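Local coordinates for Blr6230 protein (Bradyrhizobium diazoefficiens, PDB 5WCM) that probably hydrolyses beta-lactam antibiotics as a zinc-dependent subclass B3 metallo-beta-lactamase, and binds the inhibitor 4-nitrobenzenesulfonamide, at residues F7-L12 against K50-K55; I63-N68 against Q89-E94; I204-G209 against P231-G236. All coordinates share one frame; numbering follows the deposited sequence.

Contact 1: F7-L12 against K50-K55; sequences FEPFQL and KDNIAK. With ZN (zinc ion), chain F.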
ATOM      1  N   PHE A   7      -7.347  10.360  11.880  1.00 14.62           N
ATOM      2  CA  PHE A   7      -6.163  11.180  11.692  1.00 13.54           C
ATOM      3  C   PHE A   7      -6.546  12.285  10.726  1.00 14.81           C
ATOM      4  O   PHE A   7      -7.232  12.036   9.730  1.00 15.94           O
ATOM      5  CB  PHE A   7      -4.987  10.351  11.156  1.00 13.60           C
ATOM      6  CG  PHE A   7      -3.674  11.058  11.253  1.00 13.44           C
ATOM      7  CD1 PHE A   7      -3.222  11.874  10.212  1.00 13.48           C
ATOM      8  CD2 PHE A   7      -2.893  10.941  12.382  1.00 13.95           C
ATOM      9  CE1 PHE A   7      -2.019  12.536  10.302  1.00 13.93           C
ATOM     10  CE2 PHE A   7      -1.687  11.595  12.475  1.00 14.19           C
ATOM     11  CZ  PHE A   7      -1.238  12.394  11.430  1.00 14.46           C
ATOM     12  N   GLU A   8      -6.140  13.515  11.016  1.00 13.60           N
ATOM     13  CA  GLU A   8      -6.513  14.616  10.130  1.00 13.92           C
ATOM     14  C   GLU A   8      -5.847  14.504   8.755  1.00 12.76           C
ATOM     15  O   GLU A   8      -4.618  14.378   8.666  1.00 12.43           O
ATOM     16  CB  GLU A   8      -6.174  15.950  10.780  1.00 15.62           C
ATOM     17  CG  GLU A   8      -7.118  16.359  11.915  1.00 18.87           C
ATOM     18  CD  GLU A   8      -8.554  16.610  11.459  1.00 22.29           C
ATOM     19  OE1 GLU A   8      -8.742  17.331  10.459  1.00 28.55           O
ATOM     20  OE2 GLU A   8      -9.508  16.093  12.074  1.00 23.86           O
ATOM     21  N   PRO A   9      -6.653  14.559   7.677  1.00 12.06           N
ATOM     22  CA  PRO A   9      -6.071  14.421   6.357  1.00 11.93           C
ATOM     23  C   PRO A   9      -5.244  15.646   5.979  1.00 11.73           C
ATOM     24  O   PRO A   9      -5.435  16.739   6.522  1.00 12.76           O
ATOM     25  CB  PRO A   9      -7.302  14.251   5.461  1.00 12.99           C
ATOM     26  CG  PRO A   9      -8.382  15.028   6.163  1.00 15.48           C
ATOM     27  CD  PRO A   9      -8.115  14.750   7.615  1.00 13.84           C
ATOM     28  N   PHE A  10      -4.325  15.476   5.052  1.00 11.59           N
ATOM     29  CA  PHE A  10      -3.420  16.558   4.686  1.00 12.19           C
ATOM     30  C   PHE A  10      -2.769  16.340   3.339  1.00 11.86           C
ATOM     31  O   PHE A  10      -2.646  15.206   2.871  1.00 12.29           O
ATOM     32  CB  PHE A  10      -2.321  16.750   5.747  1.00 12.64           C
ATOM     33  CG  PHE A  10      -1.371  15.572   5.884  1.00 12.00           C
ATOM     34  CD1 PHE A  10      -1.715  14.467   6.656  1.00 11.35           C
ATOM     35  CD2 PHE A  10      -0.125  15.577   5.275  1.00 13.28           C
ATOM     36  CE1 PHE A  10      -0.852  13.386   6.801  1.00 11.71           C
ATOM     37  CE2 PHE A  10       0.747  14.502   5.417  1.00 13.25           C
ATOM     38  CZ  PHE A  10       0.385  13.409   6.188  1.00 12.50           C
ATOM     39  N   GLN A  11      -2.340  17.437   2.713  1.00 12.73           N
ATOM     40  CA  GLN A  11      -1.489  17.376   1.538  1.00 12.54           C
ATOM     41  C   GLN A  11      -0.076  16.966   1.954  1.00 12.75           C
ATOM     42  O   GLN A  11       0.582  17.682   2.723  1.00 13.63           O
ATOM     43  CB  GLN A  11      -1.447  18.746   0.851  1.00 13.28           C
ATOM     44  CG  GLN A  11      -0.635  18.755  -0.433  1.00 15.44           C
ATOM     45  CD  GLN A  11      -0.528  20.125  -1.078  1.00 18.17           C
ATOM     46  OE1 GLN A  11      -0.814  21.139  -0.441  1.00 20.75           O
ATOM     47  NE2 GLN A  11      -0.106  20.157  -2.340  1.00 17.59           N
ATOM     48  N   LEU A  12       0.396  15.833   1.432  1.00 12.41           N
ATOM     49  CA  LEU A  12       1.669  15.231   1.872  1.00 12.83           C
ATOM     50  C   LEU A  12       2.832  15.760   1.027  1.00 12.60           C
ATOM     51  O   LEU A  12       3.803  16.315   1.573  1.00 14.52           O
ATOM     52  CB  LEU A  12       1.524  13.695   1.864  1.00 13.32           C
ATOM     53  CG  LEU A  12       2.643  12.869   2.496  1.00 13.00           C
ATOM     54  CD1 LEU A  12       2.129  11.498   2.926  1.00 12.67           C
ATOM     55  CD2 LEU A  12       3.819  12.716   1.542  1.00 12.62           C
ATOM     56  N   LYS A  50     -14.145   8.188   3.037  1.00 15.08           N
ATOM     57  CA  LYS A  50     -14.891   9.104   2.165  1.00 15.17           C
ATOM     58  C   LYS A  50     -15.014  10.505   2.787  1.00 15.31           C
ATOM     59  O   LYS A  50     -14.882  11.516   2.092  1.00 15.75           O
ATOM     60  CB  LYS A  50     -16.270   8.544   1.846  1.00 15.57           C
ATOM     61  CG  LYS A  50     -16.213   7.310   0.953  1.00 17.91           C
ATOM     62  CD  LYS A  50     -17.572   6.892   0.399  1.00 23.24           C
ATOM     63  CE  LYS A  50     -18.487   6.358   1.473  1.00 25.85           C
ATOM     64  NZ  LYS A  50     -19.919   6.314   1.042  1.00 24.46           N
ATOM     65  N   ASP A  51     -15.216  10.549   4.094  1.00 15.41           N
ATOM     66  CA  ASP A  51     -15.334  11.828   4.792  1.00 15.94           C
ATOM     67  C   ASP A  51     -14.000  12.590   4.742  1.00 16.06           C
ATOM     68  O   ASP A  51     -13.970  13.802   4.535  1.00 16.85           O
ATOM     69  CB  ASP A  51     -15.778  11.630   6.242  1.00 20.66           C
ATOM     70  CG  ASP A  51     -17.263  11.287   6.379  1.00 25.81           C
ATOM     71  OD1 ASP A  51     -18.060  11.491   5.429  1.00 31.94           O
ATOM     72  OD2 ASP A  51     -17.629  10.817   7.476  1.00 31.20           O
ATOM     73  N   ASN A  52     -12.894  11.864   4.894  1.00 15.79           N
ATOM     74  CA  ASN A  52     -11.551  12.483   4.828  1.00 15.29           C
ATOM     75  C   ASN A  52     -11.278  13.082   3.459  1.00 14.70           C
ATOM     76  O   ASN A  52     -10.702  14.157   3.348  1.00 15.64           O
ATOM     77  CB  ASN A  52     -10.458  11.484   5.179  1.00 15.07           C
ATOM     78  CG  ASN A  52     -10.428  11.150   6.654  1.00 15.49           C
ATOM     79  OD1 ASN A  52     -10.966  11.892   7.493  1.00 19.72           O
ATOM     80  ND2 ASN A  52      -9.760  10.056   6.991  1.00 15.47           N
ATOM     81  N   ILE A  53     -11.673  12.347   2.426  1.00 13.91           N
ATOM     82  CA  ILE A  53     -11.579  12.825   1.040  1.00 14.79           C
ATOM     83  C   ILE A  53     -12.349  14.151   0.895  1.00 15.58           C
ATOM     84  O   ILE A  53     -11.825  15.134   0.357  1.00 15.73           O
ATOM     85  CB  ILE A  53     -12.053  11.731   0.050  1.00 14.83           C
ATOM     86  CG1 ILE A  53     -11.068  10.557   0.076  1.00 14.15           C
ATOM     87  CG2 ILE A  53     -12.200  12.259  -1.366  1.00 16.25           C
ATOM     88  CD1 ILE A  53     -11.581   9.317  -0.612  1.00 14.68           C
ATOM     89  N   ALA A  54     -13.580  14.182   1.411  1.00 15.65           N
ATOM     90  CA  ALA A  54     -14.430  15.394   1.351  1.00 17.30           C
ATOM     91  C   ALA A  54     -13.846  16.549   2.160  1.00 17.26           C
ATOM     92  O   ALA A  54     -13.905  17.713   1.736  1.00 18.41           O
ATOM     93  CB  ALA A  54     -15.847  15.079   1.810  1.00 18.79           C
ATOM     94  N   LYS A  55     -13.273  16.247   3.326  1.00 16.25           N
ATOM     95  CA  LYS A  55     -12.648  17.286   4.189  1.00 18.98           C
ATOM     96  C   LYS A  55     -11.558  18.088   3.471  1.00 17.95           C
ATOM     97  O   LYS A  55     -11.341  19.261   3.767  1.00 20.40           O
ATOM     98  CB  LYS A  55     -12.028  16.688   5.458  1.00 20.26           C
ATOM     99  CG  LYS A  55     -12.999  16.311   6.562  1.00 26.80           C
ATOM    100  CD  LYS A  55     -12.211  15.631   7.677  1.00 31.72           C
ATOM    101  CE  LYS A  55     -13.027  15.382   8.925  1.00 36.70           C
ATOM    102  NZ  LYS A  55     -12.097  15.290  10.093  1.00 38.75           N
TER
HETATM  103 ZN    ZN F 304     -20.092   4.672  -0.170  0.60 21.14          ZN
HETATM  104  O   HOH W   1      -8.976   9.539   9.746  1.00 21.52           O
HETATM  105  O   HOH W   2     -10.104  12.647  10.221  1.00 25.13           O
HETATM  106  O   HOH W   3     -21.752   4.068  -1.060  0.60 22.54           O
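P9 lays its ring over the last turn of helix 46-55, where it overlaps N52 and K55 and crosses each side chain at about a right angle. P9 CG rests 3.8 Å from N52 O, and P9 CD lies 4.0 Å from N52 OD1. Two waters bridge the F7 backbone and the N52 amide. Water 1 accepts from F7 N and, at 2.9 Å, from N52 ND2, while water 2 sits 3.0 Å from both F7 O and N52 OD1. The N52 amide thereby answers both backbone polar atoms of F7. ND2 also donates to V19 O, which settles which way round the amide is turned.

K55 runs out extended beyond CG, its CD passing the proline ring, and K55 NZ ends 3.4 Å from E8 OE2. E8 starts off away from the helix, but a bend at chi2 (-65°) brings its carboxylate back to the lysine. The two ends share a zinc ion rather than forming a simple ion pair; metal binding needs the lone pair of NZ, so this lysine is probably neutral. One turn and a half back, K50 NZ holds a different zinc ion at 2.0 Å, together with water 3, E81 and E85.

This is a surface join between the loop leading into edge strand 10-13 and a helix packed by I53 against strand 27-31, as in the alpha-beta/beta-alpha sandwich of metallo-beta-lactamases, here studded with peripheral zinc sites.

Contact 2: I63-N68 against Q89-E94; sequences IKLILN and QLVAGE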
ATOM      1  N   ILE A  63     -13.170   9.970  -8.399  1.00 13.95           N
ATOM      2  CA  ILE A  63     -12.229   8.848  -8.439  1.00 13.18           C
ATOM      3  C   ILE A  63     -12.450   8.036  -9.701  1.00 13.63           C
ATOM      4  O   ILE A  63     -13.538   7.508  -9.903  1.00 14.58           O
ATOM      5  CB  ILE A  63     -12.357   7.948  -7.201  1.00 12.74           C
ATOM      6  CG1 ILE A  63     -11.980   8.730  -5.942  1.00 12.51           C
ATOM      7  CG2 ILE A  63     -11.475   6.719  -7.332  1.00 13.81           C
ATOM      8  CD1 ILE A  63     -12.408   8.081  -4.642  1.00 13.56           C
ATOM      9  N   LYS A  64     -11.396   7.909 -10.509  1.00 12.89           N
ATOM     10  CA  LYS A  64     -11.430   7.179 -11.778  1.00 14.11           C
ATOM     11  C   LYS A  64     -10.729   5.842 -11.708  1.00 14.10           C
ATOM     12  O   LYS A  64     -11.105   4.907 -12.420  1.00 13.87           O
ATOM     13  CB  LYS A  64     -10.774   7.994 -12.902  1.00 15.70           C
ATOM     14  CG  LYS A  64     -11.246   9.423 -13.054  1.00 20.95           C
ATOM     15  CD  LYS A  64     -12.704   9.504 -13.439  1.00 22.63           C
ATOM     16  CE  LYS A  64     -13.089  10.959 -13.682  1.00 25.16           C
ATOM     17  NZ  LYS A  64     -14.471  11.079 -14.207  1.00 32.20           N
ATOM     18  N   LEU A  65      -9.681   5.782 -10.893  1.00 14.09           N
ATOM     19  CA  LEU A  65      -8.870   4.575 -10.718  1.00 13.39           C
ATOM     20  C   LEU A  65      -8.676   4.337  -9.235  1.00 12.06           C
ATOM     21  O   LEU A  65      -8.445   5.268  -8.472  1.00 12.09           O
ATOM     22  CB  LEU A  65      -7.492   4.710 -11.380  1.00 14.24           C
ATOM     23  CG  LEU A  65      -7.456   4.911 -12.897  1.00 14.69           C
ATOM     24  CD1 LEU A  65      -6.020   5.157 -13.332  1.00 17.56           C
ATOM     25  CD2 LEU A  65      -8.066   3.718 -13.620  1.00 17.74           C
ATOM     26  N   ILE A  66      -8.734   3.067  -8.874  1.00 12.14           N
ATOM     27  CA  ILE A  66      -8.379   2.617  -7.547  1.00 11.55           C
ATOM     28  C   ILE A  66      -7.193   1.683  -7.737  1.00 11.05           C
ATOM     29  O   ILE A  66      -7.296   0.711  -8.504  1.00 11.46           O
ATOM     30  CB  ILE A  66      -9.518   1.855  -6.859  1.00 12.41           C
ATOM     31  CG1 ILE A  66     -10.783   2.722  -6.764  1.00 13.29           C
ATOM     32  CG2 ILE A  66      -9.082   1.387  -5.469  1.00 13.16           C
ATOM     33  CD1 ILE A  66     -12.049   1.933  -6.451  1.00 16.37           C
ATOM     34  N   LEU A  67      -6.093   1.965  -7.043  1.00 10.65           N
ATOM     35  CA  LEU A  67      -4.907   1.109  -7.082  1.00 10.62           C
ATOM     36  C   LEU A  67      -4.752   0.421  -5.744  1.00 10.45           C
ATOM     37  O   LEU A  67      -5.086   1.001  -4.706  1.00 11.60           O
ATOM     38  CB  LEU A  67      -3.632   1.911  -7.402  1.00 11.71           C
ATOM     39  CG  LEU A  67      -3.353   2.104  -8.902  1.00 13.15           C
ATOM     40  CD1 LEU A  67      -4.512   2.686  -9.707  1.00 13.40           C
ATOM     41  CD2 LEU A  67      -2.111   2.969  -9.066  1.00 13.91           C
ATOM     42  N   ASN A  68      -4.214  -0.795  -5.775  1.00 10.37           N
ATOM     43  CA  ASN A  68      -3.964  -1.551  -4.536  1.00 10.34           C
ATOM     44  C   ASN A  68      -2.474  -1.808  -4.416  1.00 10.49           C
ATOM     45  O   ASN A  68      -1.810  -2.167  -5.408  1.00 10.77           O
ATOM     46  CB  ASN A  68      -4.723  -2.895  -4.598  1.00 10.42           C
ATOM     47  CG  ASN A  68      -4.744  -3.720  -3.286  1.00 10.25           C
ATOM     48  OD1 ASN A  68      -4.814  -4.953  -3.369  1.00 11.11           O
ATOM     49  ND2 ASN A  68      -4.777  -3.093  -2.112  1.00 10.08           N
ATOM     50  N   GLN A  89     -12.158   2.025 -12.106  1.00 14.49           N
ATOM     51  CA  GLN A  89     -11.492   0.776 -12.406  1.00 15.34           C
ATOM     52  C   GLN A  89     -10.514   0.446 -11.287  1.00 13.98           C
ATOM     53  O   GLN A  89      -9.812   1.340 -10.810  1.00 14.80           O
ATOM     54  CB  GLN A  89     -10.775   0.849 -13.751  1.00 19.22           C
ATOM     55  CG  GLN A  89     -11.708   0.880 -14.949  1.00 23.92           C
ATOM     56  CD  GLN A  89     -10.950   0.995 -16.256  1.00 31.51           C
ATOM     57  OE1 GLN A  89     -10.297   2.010 -16.518  1.00 42.79           O
ATOM     58  NE2 GLN A  89     -11.029  -0.019 -17.063  1.00 54.51           N
ATOM     59  N   LEU A  90     -10.433  -0.838 -10.937  1.00 13.26           N
ATOM     60  CA  LEU A  90      -9.475  -1.357  -9.950  1.00 12.98           C
ATOM     61  C   LEU A  90      -8.262  -1.975 -10.652  1.00 11.59           C
ATOM     62  O   LEU A  90      -8.390  -2.832 -11.542  1.00 13.00           O
ATOM     63  CB  LEU A  90     -10.118  -2.392  -9.017  1.00 13.46           C
ATOM     64  CG  LEU A  90      -9.194  -3.138  -8.034  1.00 13.18           C
ATOM     65  CD1 LEU A  90      -8.554  -2.185  -7.044  1.00 14.75           C
ATOM     66  CD2 LEU A  90      -9.938  -4.234  -7.296  1.00 13.79           C
ATOM     67  N   VAL A  91      -7.091  -1.522 -10.222  1.00 11.66           N
ATOM     68  CA  VAL A  91      -5.806  -1.932 -10.779  1.00 11.54           C
ATOM     69  C   VAL A  91      -4.969  -2.561  -9.663  1.00 12.15           C
ATOM     70  O   VAL A  91      -4.791  -1.952  -8.601  1.00 12.66           O
ATOM     71  CB  VAL A  91      -5.055  -0.721 -11.361  1.00 13.11           C
ATOM     72  CG1 VAL A  91      -3.761  -1.171 -12.037  1.00 14.84           C
ATOM     73  CG2 VAL A  91      -5.949   0.082 -12.302  1.00 13.78           C
ATOM     74  N   ALA A  92      -4.469  -3.772  -9.898  1.00 11.61           N
ATOM     75  CA  ALA A  92      -3.746  -4.510  -8.868  1.00 11.50           C
ATOM     76  C   ALA A  92      -2.797  -5.514  -9.500  1.00 11.70           C
ATOM     77  O   ALA A  92      -2.986  -5.950 -10.650  1.00 12.63           O
ATOM     78  CB  ALA A  92      -4.708  -5.228  -7.915  1.00 11.96           C
ATOM     79  N   GLY A  93      -1.798  -5.914  -8.731  1.00 11.80           N
ATOM     80  CA  GLY A  93      -0.878  -6.939  -9.161  1.00 12.46           C
ATOM     81  C   GLY A  93      -1.570  -8.225  -9.540  1.00 13.06           C
ATOM     82  O   GLY A  93      -2.449  -8.729  -8.821  1.00 13.08           O
ATOM     83  N   GLU A  94      -1.136  -8.817 -10.653  1.00 13.06           N
ATOM     84  CA  GLU A  94      -1.837  -9.985 -11.195  1.00 13.35           C
ATOM     85  C   GLU A  94      -1.993 -11.139 -10.200  1.00 12.18           C
ATOM     86  O   GLU A  94      -3.049 -11.736 -10.154  1.00 12.82           O
ATOM     87  CB  GLU A  94      -1.222 -10.432 -12.516  1.00 16.94           C
ATOM     88  CG  GLU A  94       0.149 -11.046 -12.458  1.00 25.56           C
ATOM     89  CD  GLU A  94       0.662 -11.461 -13.832  1.00 35.00           C
ATOM     90  OE1 GLU A  94      -0.109 -11.437 -14.827  1.00 33.09           O
ATOM     91  OE2 GLU A  94       1.858 -11.809 -13.911  1.00 37.39           O
TER
HETATM   92  O   HOH W   4      -1.308  -4.796  -6.222  1.00 13.21           O
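L65 can be followed outward against Q89: CB stands 4.1 Å from Q89 O, CG carries the chain on, and CD2 settles 3.9 Å from Q89 CB and 4.0 Å from Q89 OE1. With CG beside its own backbone N (chi1 -62°), L65 runs alongside Q89, both pointing the same way, and CD2 also nears V91 CG2. The next pair on this face repeats the arrangement, L67 CD1 lying 3.8 Å from V91 CB. V131 and L133 of strand 130-133 cover L65, and V131 also covers V91, so these two look into the interior between the sheets, with Q89 at the exposed margin.

I66 and L90 take the opposite face, under F79 of helix 79-86. Here L90 CD1 reaches back over the neighbouring backbone to lie 3.5 Å from I66 O, with I66 CG2 beside it.

Between the faces runs regular parallel pairing. I66 binds the residues flanking L90: its N donates to Q89 O at 2.8 Å, nearly straight at 171°, and its O accepts from V91 N. Q89 N adds a bond to K64 O. The last bond, N68 N to V91 O, is longer at 3.1 Å and more bent, with 144° at the hydrogen.

N68 O accepts from W153 NE1, and water 4 sits between N68 O and G93 N, accepting from the latter. Four backbone bonds thus join strands whose faces are mostly apolar; at N68, side chains and water take over, and D39 OD1 and H70 O hold its ND2 just ahead of the zinc ligands H70 and H72.

Contact 3: I204-G209 against P231-G236; sequences IDVLLG and PFIKPG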
ATOM      1  N   ILE A 204      14.851   6.092  -4.602  1.00 17.82           N
ATOM      2  CA  ILE A 204      13.565   6.630  -4.135  1.00 17.41           C
ATOM      3  C   ILE A 204      13.802   7.738  -3.125  1.00 17.91           C
ATOM      4  O   ILE A 204      14.464   7.540  -2.108  1.00 17.93           O
ATOM      5  CB  ILE A 204      12.681   5.501  -3.535  1.00 16.65           C
ATOM      6  CG1 ILE A 204      12.260   4.498  -4.627  1.00 16.19           C
ATOM      7  CG2 ILE A 204      11.458   6.058  -2.789  1.00 16.37           C
ATOM      8  CD1 ILE A 204      11.410   5.039  -5.761  1.00 18.23           C
ATOM      9  N   ASP A 205      13.206   8.894  -3.423  1.00 16.19           N
ATOM     10  CA  ASP A 205      13.307  10.084  -2.578  1.00 16.09           C
ATOM     11  C   ASP A 205      12.322  10.069  -1.395  1.00 14.09           C
ATOM     12  O   ASP A 205      12.640  10.525  -0.291  1.00 14.58           O
ATOM     13  CB  ASP A 205      13.060  11.340  -3.413  1.00 15.97           C
ATOM     14  CG  ASP A 205      14.128  11.555  -4.475  1.00 15.05           C
ATOM     15  OD1 ASP A 205      15.254  11.944  -4.093  1.00 19.03           O
ATOM     16  OD2 ASP A 205      13.834  11.393  -5.666  1.00 16.48           O
ATOM     17  N   VAL A 206      11.111   9.557  -1.651  1.00 14.77           N
ATOM     18  CA  VAL A 206       9.973   9.642  -0.723  1.00 13.21           C
ATOM     19  C   VAL A 206       9.373   8.249  -0.555  1.00 12.44           C
ATOM     20  O   VAL A 206       8.742   7.717  -1.475  1.00 13.25           O
ATOM     21  CB  VAL A 206       8.871  10.582  -1.255  1.00 13.00           C
ATOM     22  CG1 VAL A 206       7.659  10.639  -0.305  1.00 14.05           C
ATOM     23  CG2 VAL A 206       9.423  11.996  -1.472  1.00 14.29           C
ATOM     24  N   LEU A 207       9.604   7.672   0.617  1.00 11.75           N
ATOM     25  CA  LEU A 207       9.049   6.371   0.975  1.00 11.94           C
ATOM     26  C   LEU A 207       7.662   6.574   1.569  1.00 11.63           C
ATOM     27  O   LEU A 207       7.501   7.278   2.560  1.00 12.03           O
ATOM     28  CB  LEU A 207       9.902   5.634   2.001  1.00 12.42           C
ATOM     29  CG  LEU A 207       9.348   4.281   2.454  1.00 12.99           C
ATOM     30  CD1 LEU A 207       9.202   3.302   1.290  1.00 14.32           C
ATOM     31  CD2 LEU A 207      10.242   3.713   3.543  1.00 14.08           C
ATOM     32  N   LEU A 208       6.672   5.904   0.956  1.00 11.54           N
ATOM     33  CA  LEU A 208       5.320   5.805   1.511  1.00 12.15           C
ATOM     34  C   LEU A 208       4.963   4.331   1.620  1.00 11.61           C
ATOM     35  O   LEU A 208       5.712   3.470   1.185  1.00 12.32           O
ATOM     36  CB  LEU A 208       4.312   6.558   0.633  1.00 11.98           C
ATOM     37  CG  LEU A 208       4.613   8.058   0.441  1.00 12.71           C
ATOM     38  CD1 LEU A 208       3.630   8.708  -0.519  1.00 12.21           C
ATOM     39  CD2 LEU A 208       4.619   8.797   1.769  1.00 13.62           C
ATOM     40  N   GLY A 209       3.794   4.044   2.165  1.00 12.24           N
ATOM     41  CA  GLY A 209       3.341   2.661   2.306  1.00 12.71           C
ATOM     42  C   GLY A 209       1.938   2.618   2.855  1.00 12.03           C
ATOM     43  O   GLY A 209       1.337   3.654   3.159  1.00 11.70           O
ATOM     44  N   PRO A 231       9.416  17.198   4.938  1.00 13.56           N
ATOM     45  CA  PRO A 231      10.046  16.130   5.726  1.00 14.46           C
ATOM     46  C   PRO A 231       9.840  14.717   5.192  1.00 13.99           C
ATOM     47  O   PRO A 231      10.494  13.784   5.664  1.00 15.52           O
ATOM     48  CB  PRO A 231       9.407  16.277   7.108  1.00 15.94           C
ATOM     49  CG  PRO A 231       8.130  17.008   6.889  1.00 21.59           C
ATOM     50  CD  PRO A 231       8.330  17.862   5.683  1.00 15.41           C
ATOM     51  N   PHE A 232       8.916  14.557   4.256  1.00 13.47           N
ATOM     52  CA  PHE A 232       8.727  13.255   3.600  1.00 13.71           C
ATOM     53  C   PHE A 232       9.818  12.903   2.583  1.00 13.66           C
ATOM     54  O   PHE A 232       9.892  11.762   2.126  1.00 14.04           O
ATOM     55  CB  PHE A 232       7.310  13.163   3.022  1.00 13.53           C
ATOM     56  CG  PHE A 232       6.234  13.183   4.072  1.00 12.91           C
ATOM     57  CD1 PHE A 232       5.835  12.005   4.737  1.00 12.32           C
ATOM     58  CD2 PHE A 232       5.639  14.372   4.453  1.00 14.05           C
ATOM     59  CE1 PHE A 232       4.869  12.036   5.720  1.00 12.72           C
ATOM     60  CE2 PHE A 232       4.668  14.393   5.444  1.00 14.08           C
ATOM     61  CZ  PHE A 232       4.287  13.224   6.081  1.00 13.84           C
ATOM     62  N   ILE A 233      10.659  13.880   2.231  1.00 13.91           N
ATOM     63  CA  ILE A 233      11.835  13.622   1.393  1.00 14.48           C
ATOM     64  C   ILE A 233      12.970  13.141   2.307  1.00 14.96           C
ATOM     65  O   ILE A 233      13.571  13.946   3.034  1.00 17.44           O
ATOM     66  CB  ILE A 233      12.235  14.886   0.594  1.00 15.04           C
ATOM     67  CG1 ILE A 233      11.087  15.340  -0.305  1.00 16.15           C
ATOM     68  CG2 ILE A 233      13.496  14.632  -0.233  1.00 16.00           C
ATOM     69  CD1 ILE A 233      11.255  16.742  -0.842  1.00 15.70           C
ATOM     70  N   LYS A 234      13.227  11.829   2.276  1.00 13.07           N
ATOM     71  CA  LYS A 234      14.332  11.169   2.950  1.00 15.40           C
ATOM     72  C   LYS A 234      14.837  10.045   2.020  1.00 16.02           C
ATOM     73  O   LYS A 234      14.377   8.897   2.091  1.00 16.67           O
ATOM     74  CB  LYS A 234      13.839  10.648   4.287  1.00 18.67           C
ATOM     75  CG  LYS A 234      14.900  10.157   5.236  1.00 27.36           C
ATOM     76  CD  LYS A 234      14.349  10.017   6.650  1.00 31.93           C
ATOM     77  CE  LYS A 234      15.450   9.661   7.640  1.00 41.76           C
ATOM     78  NZ  LYS A 234      16.447  10.757   7.827  1.00 55.72           N
ATOM     79  N   PRO A 235      15.774  10.354   1.099  1.00 18.03           N
ATOM     80  CA  PRO A 235      16.128   9.369   0.074  1.00 18.97           C
ATOM     81  C   PRO A 235      16.807   8.060   0.498  1.00 20.79           C
ATOM     82  O   PRO A 235      16.790   7.094  -0.265  1.00 22.26           O
ATOM     83  CB  PRO A 235      17.036  10.165  -0.879  1.00 19.96           C
ATOM     84  CG  PRO A 235      16.621  11.572  -0.673  1.00 19.39           C
ATOM     85  CD  PRO A 235      16.397  11.657   0.799  1.00 19.70           C
ATOM     86  N   GLY A 236      17.389   8.017   1.691  1.00 24.43           N
ATOM     87  CA  GLY A 236      17.986   6.759   2.204  1.00 23.09           C
ATOM     88  C   GLY A 236      17.040   5.794   2.916  1.00 20.02           C
ATOM     89  O   GLY A 236      17.436   4.697   3.337  1.00 21.62           O
TER
HETATM   90  O   HOH W   5      13.696   6.427   0.476  1.00 21.20           O
HETATM   91  O   HOH W   6      17.167   6.469  -3.115  1.00 27.86           O
HETATM   92  O   HOH W   7       8.367   9.765   3.532  1.00 13.78           O
HETATM   93  O   HOH W   8      11.526   8.634   2.530  1.00 17.13           O
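The F232 ring has L12 over one face and water 7 at its edge, in plane; it meets the 204-209 segment through its stem, F232 CB lying 4.2 Å from V206 CG1. V206 puts both methyls against this loop: with CG1 anti to the backbone N (chi1 178°), CG1 comes within 3.5 Å of F232 O and CG2 within 3.9 Å of I233 CG1. The carboxylate of D205 touches the flank of the P235 ring, OD1 to CG at 3.7 Å, though R164 and E165 N also hold it.

One direct hydrogen bond joins the backbones, K234 N to D205 O at 2.9 Å, bent at the hydrogen (133°). Water 7 donates to L207 O and F232 O, water 8 links L207 N with K234 O, water 6 links I204 N with P235 O, and water 5 sits between I204 O and K234 O. I204 O and P235 O, both acceptors, stand only 3.0 Å apart; waters 5 and 6 probably offset the closeness. P235 CA makes a CA-H...O contact with I204 O at 3.3 Å.

Solvent therefore supplies most of the pairing along the outer edge of strand 206-208.

In the fold
Contact 1 touches both of the others, whereas contacts 2 and 3 come no nearer than about 10 Å between nearest atoms. Toward contact 2 the link is I53 CD1 to I63 CD1 at 4.3 Å. Toward contact 3, F10 CE2 lies 3.8 Å from F232 CZ, and L12 CD1 lies 3.9 Å from L208 CD2, so edge strands 10-13 and 206-208 of the two sheets meet. In contact 2 the N68 side chain is about 9 Å from a zinc ion and about 10 Å from 4-nitrobenzenesulfonamide; in contact 3, G209 leads into the zinc ligand H211. The I204 side chain lies about 9 Å from the separate zinc ion bound by E127, H141 and K198.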